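Local structure of DUF5751 domain-containing protein (Sulfolobus tokodaii, 2RBG) at residues 3-7 against 30-34; 10-16 against 93-98. The protein is of unknown function but folds as a compact alpha/beta domain built on a parallel five-stranded sheet, with two copies in the assembly. One frame throughout, in Å; residues are numbered along the deposited sequence.

Contact 1 of 2, residues 3-7 against 30-34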
# COMPACT_ATOMS: atom_id res chain seq x y z
N TYR A 3 20.39 -0.26 -4.12
CA TYR A 3 19.76 -0.54 -5.45
C TYR A 3 20.39 0.31 -6.54
O TYR A 3 20.61 1.51 -6.36
CB TYR A 3 18.26 -0.29 -5.37
CG TYR A 3 17.54 -1.24 -4.44
CD1 TYR A 3 16.90 -0.79 -3.29
CD2 TYR A 3 17.51 -2.61 -4.71
CE1 TYR A 3 16.26 -1.67 -2.42
CE2 TYR A 3 16.87 -3.50 -3.85
CZ TYR A 3 16.25 -3.03 -2.71
OH TYR A 3 15.62 -3.91 -1.86
N LYS A 4 20.67 -0.31 -7.68
CA LYS A 4 21.29 0.36 -8.82
C LYS A 4 20.38 0.45 -10.04
O LYS A 4 20.54 1.35 -10.86
CB LYS A 4 22.58 -0.36 -9.21
CG LYS A 4 23.60 -0.46 -8.08
CD LYS A 4 24.21 0.89 -7.73
CE LYS A 4 25.05 1.43 -8.88
NZ LYS A 4 25.67 2.74 -8.55
N ASN A 5 19.46 -0.49 -10.19
CA ASN A 5 18.55 -0.48 -11.33
C ASN A 5 17.25 -1.17 -10.95
O ASN A 5 17.17 -2.39 -10.89
CB ASN A 5 19.20 -1.17 -12.54
CG ASN A 5 18.37 -1.05 -13.80
OD1 ASN A 5 17.69 -0.05 -14.02
ND2 ASN A 5 18.43 -2.07 -14.65
N ILE A 6 16.23 -0.35 -10.71
CA ILE A 6 14.92 -0.83 -10.30
C ILE A 6 14.06 -1.33 -11.46
O ILE A 6 13.91 -0.65 -12.48
CB ILE A 6 14.13 0.30 -9.59
CG1 ILE A 6 14.96 0.86 -8.43
CG2 ILE A 6 12.79 -0.22 -9.10
CD1 ILE A 6 15.27 -0.15 -7.35
N LEU A 7 13.51 -2.54 -11.32
CA LEU A 7 12.62 -3.08 -12.33
C LEU A 7 11.24 -2.55 -11.97
O LEU A 7 10.71 -2.86 -10.90
CB LEU A 7 12.58 -4.61 -12.29
CG LEU A 7 11.53 -5.24 -13.22
CD1 LEU A 7 11.86 -4.93 -14.67
CD2 LEU A 7 11.48 -6.75 -12.99
N SER A 30 13.21 7.32 -3.72
CA SER A 30 13.38 6.84 -2.35
C SER A 30 14.21 5.56 -2.26
O SER A 30 14.82 5.29 -1.22
CB SER A 30 12.02 6.59 -1.69
OG SER A 30 11.36 7.81 -1.41
N SER A 31 14.24 4.78 -3.33
CA SER A 31 14.99 3.52 -3.35
C SER A 31 16.50 3.72 -3.31
O SER A 31 17.24 2.81 -2.97
CB SER A 31 14.63 2.70 -4.59
OG SER A 31 15.27 3.22 -5.74
N GLY A 32 16.95 4.92 -3.68
CA GLY A 32 18.38 5.20 -3.69
C GLY A 32 18.97 4.97 -5.07
O GLY A 32 20.10 5.36 -5.35
N SER A 33 18.19 4.34 -5.94
CA SER A 33 18.63 4.08 -7.30
C SER A 33 18.46 5.33 -8.15
O SER A 33 17.56 6.14 -7.90
CB SER A 33 17.83 2.93 -7.91
OG SER A 33 18.26 2.64 -9.23
N LYS A 34 19.32 5.48 -9.15
CA LYS A 34 19.24 6.63 -10.04
C LYS A 34 18.81 6.12 -11.41
O LYS A 34 18.77 6.89 -12.38
CB LYS A 34 20.61 7.32 -10.13
CG LYS A 34 21.30 7.53 -8.79
CD LYS A 34 20.40 8.27 -7.80
CE LYS A 34 21.05 8.37 -6.43
NZ LYS A 34 20.14 9.00 -5.42
O HOH W 1 20.05 1.85 -2.46
O HOH W 2 21.57 3.90 -9.96
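Y3, I6 and the backbone of K4 meet S31 and S33 in a small, water-bridged contact at the start of strand 6-11, where the chain leaves helix 17-31 and turns toward strand 35-41. S31 shapes that turn. Its OG sits between the backbone N and the carbonyl carbon (chi1 76°), and from there accepts the N-H of S33, S33 N to S31 OG 3.1 Å, forming an ST turn; the same hydroxyl also bonds to V28 O one helical turn back. Between the two serines G32 takes a positive phi, which a residue without a side chain tolerates easily. Replacing S31 by an alanine would probably deprive the S33 amide of its acceptor and let the turn shift against I6, whose CG1 rests 3.6 Å from S31 OG. S33 CB lies against I6 CG1 beside that hydroxyl, also at 3.6 Å, while S33 OG, anti to its backbone N (chi1 -179°), bonds to K35 O and passes 3.1 Å from K4 O. Serines suit both places, being slim enough to lie against the isoleucine yet able to bond to backbone. The Y3 ring turns its edge to S31 O, which lies in the ring plane 3.6 Å from CD1. Two waters bridge the backbones: one accepts from Y3 N and donates to S31 O, and the other, 2.9 Å from K4 O, donates to it and accepts from K34 N. Y3, I6 and S31 touch I118 of strand 117-121, and beyond this corner the backbone of I6 pairs with strand 35-41 while that of L7 pairs with strand 89-94.

Contact 2 of 2, residues 10-16 against 93-98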
# COMPACT_ATOMS: atom_id res chain seq x y z
N ILE A 10 4.22 -1.90 -14.62
CA ILE A 10 2.96 -1.19 -14.47
C ILE A 10 1.94 -1.58 -15.53
O ILE A 10 2.26 -1.74 -16.70
CB ILE A 10 3.15 0.35 -14.52
CG1 ILE A 10 1.78 1.04 -14.46
CG2 ILE A 10 3.90 0.74 -15.79
CD1 ILE A 10 1.86 2.56 -14.23
N SER A 11 0.70 -1.77 -15.08
CA SER A 11 -0.40 -2.09 -15.96
C SER A 11 -1.62 -1.36 -15.43
O SER A 11 -2.19 -1.74 -14.41
CB SER A 11 -0.66 -3.59 -16.00
OG SER A 11 -1.67 -3.89 -16.95
N VAL A 12 -2.00 -0.28 -16.11
CA VAL A 12 -3.15 0.52 -15.72
C VAL A 12 -3.88 1.01 -16.96
O VAL A 12 -3.35 0.94 -18.07
CB VAL A 12 -2.74 1.77 -14.90
CG1 VAL A 12 -2.10 1.35 -13.58
CG2 VAL A 12 -1.78 2.64 -15.71
N ASN A 13 -5.10 1.51 -16.77
CA ASN A 13 -5.88 2.05 -17.87
C ASN A 13 -5.21 3.36 -18.26
O ASN A 13 -4.51 3.97 -17.45
CB ASN A 13 -7.32 2.30 -17.42
CG ASN A 13 -8.06 1.02 -17.08
OD1 ASN A 13 -8.22 0.14 -17.92
ND2 ASN A 13 -8.52 0.92 -15.83
N ASN A 14 -5.41 3.80 -19.50
CA ASN A 14 -4.79 5.03 -19.98
C ASN A 14 -5.01 6.27 -19.12
O ASN A 14 -4.11 7.10 -18.99
CB ASN A 14 -5.26 5.35 -21.40
CG ASN A 14 -4.97 4.22 -22.37
OD1 ASN A 14 -3.98 3.50 -22.23
ND2 ASN A 14 -5.83 4.07 -23.38
N ASP A 15 -6.19 6.39 -18.52
CA ASP A 15 -6.49 7.56 -17.70
C ASP A 15 -5.69 7.61 -16.40
O ASP A 15 -5.68 8.63 -15.71
CB ASP A 15 -7.99 7.60 -17.38
CG ASP A 15 -8.39 6.59 -16.32
OD1 ASP A 15 -7.89 5.44 -16.38
OD2 ASP A 15 -9.20 6.94 -15.44
N ASN A 16 -5.01 6.51 -16.07
CA ASN A 16 -4.23 6.44 -14.84
C ASN A 16 -2.72 6.66 -15.00
O ASN A 16 -2.01 6.77 -14.00
CB ASN A 16 -4.45 5.10 -14.14
CG ASN A 16 -5.68 5.08 -13.27
OD1 ASN A 16 -5.93 6.03 -12.52
ND2 ASN A 16 -6.45 4.00 -13.34
N TYR A 93 2.92 -1.79 -10.06
CA TYR A 93 1.73 -0.93 -10.08
C TYR A 93 0.64 -1.44 -11.00
O TYR A 93 0.90 -1.91 -12.10
CB TYR A 93 2.11 0.47 -10.56
CG TYR A 93 3.25 1.10 -9.81
CD1 TYR A 93 3.03 1.88 -8.67
CD2 TYR A 93 4.56 0.91 -10.23
CE1 TYR A 93 4.09 2.45 -7.98
CE2 TYR A 93 5.62 1.47 -9.55
CZ TYR A 93 5.38 2.24 -8.42
OH TYR A 93 6.44 2.80 -7.75
N CYS A 94 -0.61 -1.32 -10.55
CA CYS A 94 -1.75 -1.72 -11.35
C CYS A 94 -3.02 -1.11 -10.77
O CYS A 94 -3.00 -0.56 -9.66
CB CYS A 94 -1.91 -3.25 -11.36
SG CYS A 94 -2.74 -3.96 -9.89
N ASP A 95 -4.10 -1.16 -11.53
CA ASP A 95 -5.39 -0.70 -11.04
C ASP A 95 -6.27 -1.95 -11.01
O ASP A 95 -5.84 -3.02 -11.46
CB ASP A 95 -6.01 0.40 -11.93
CG ASP A 95 -5.85 0.15 -13.41
OD1 ASP A 95 -5.68 -1.01 -13.83
OD2 ASP A 95 -5.91 1.14 -14.18
N ASP A 96 -7.48 -1.85 -10.47
CA ASP A 96 -8.36 -3.01 -10.37
C ASP A 96 -8.57 -3.78 -11.67
O ASP A 96 -8.58 -5.01 -11.67
CB ASP A 96 -9.72 -2.60 -9.81
CG ASP A 96 -9.66 -2.26 -8.34
OD1 ASP A 96 -9.06 -3.05 -7.57
OD2 ASP A 96 -10.22 -1.22 -7.94
N GLU A 97 -8.74 -3.05 -12.77
CA GLU A 97 -8.97 -3.68 -14.07
C GLU A 97 -7.80 -4.55 -14.53
O GLU A 97 -7.98 -5.43 -15.37
CB GLU A 97 -9.25 -2.60 -15.12
CG GLU A 97 -10.58 -1.88 -14.96
CD GLU A 97 -10.72 -1.20 -13.61
OE1 GLU A 97 -9.80 -0.43 -13.24
OE2 GLU A 97 -11.74 -1.43 -12.93
N ASN A 98 -6.62 -4.31 -13.98
CA ASN A 98 -5.44 -5.07 -14.38
C ASN A 98 -4.76 -5.83 -13.24
O ASN A 98 -3.65 -6.35 -13.41
CB ASN A 98 -4.43 -4.13 -15.03
CG ASN A 98 -4.97 -3.49 -16.30
OD1 ASN A 98 -5.10 -4.15 -17.33
ND2 ASN A 98 -5.28 -2.20 -16.22
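I10 and S11 pair in parallel with Y93 and C94 at the C-terminal ends of two central strands of a Rossmann-like sheet of order 3-2-1-4-5. The side chains alternate between the faces: I10 and Y93 toward helix 17-31, S11 and C94, the latter disulfide-bonded to C122, toward helix 99-107. This is the topological switch point, where many alpha/beta proteins place a ligand site. S11 N donates to Y93 O at 3.0 Å, just before the strands give way to loops. D95 then ties the two loops together. Its CG stands between the backbone N and the carbonyl carbon (chi1 41°), which carries the carboxylate across to V12 and N13. OD2 takes N13 N on its syn lone pair at 2.7 Å in a nearly straight bond, and OD1 takes N98 ND2 on its own syn lone pair at 2.7 Å. A short acidic side chain suits a spot with so many N-H donors. The asparagine at N98 fits by dividing its amide, ND2 going to D95 and OD1 to K72. E97, bent at chi2, brings OE1 into a weak bond with N13 ND2. The anti lone pair of D95 OD2 receives N16 ND2 at 3.0 Å, the oxygen lying 17° out of the N16 amide plane.

Contacts 1 and 2 lie about 22 Å apart between centres, on opposite sides of the chain's centre, and strand 6-11 runs from one to the other. Contact 1 is at its N-terminal end and contact 2 at its C-terminal end. Along the chain the segments alternate: 3-7, 10-16, 30-34, 93-98. With 22 residues between its segments, contact 1 is local and stays within the beta-alpha-beta unit of strand 6-11, helix 17-31 and strand 35-41, while contact 2 spans 76 intervening residues to join that unit to strand 89-94 in the other half of the sheet. One central strand therefore takes part in both, so that local and long-range packing meet on the same piece of chain.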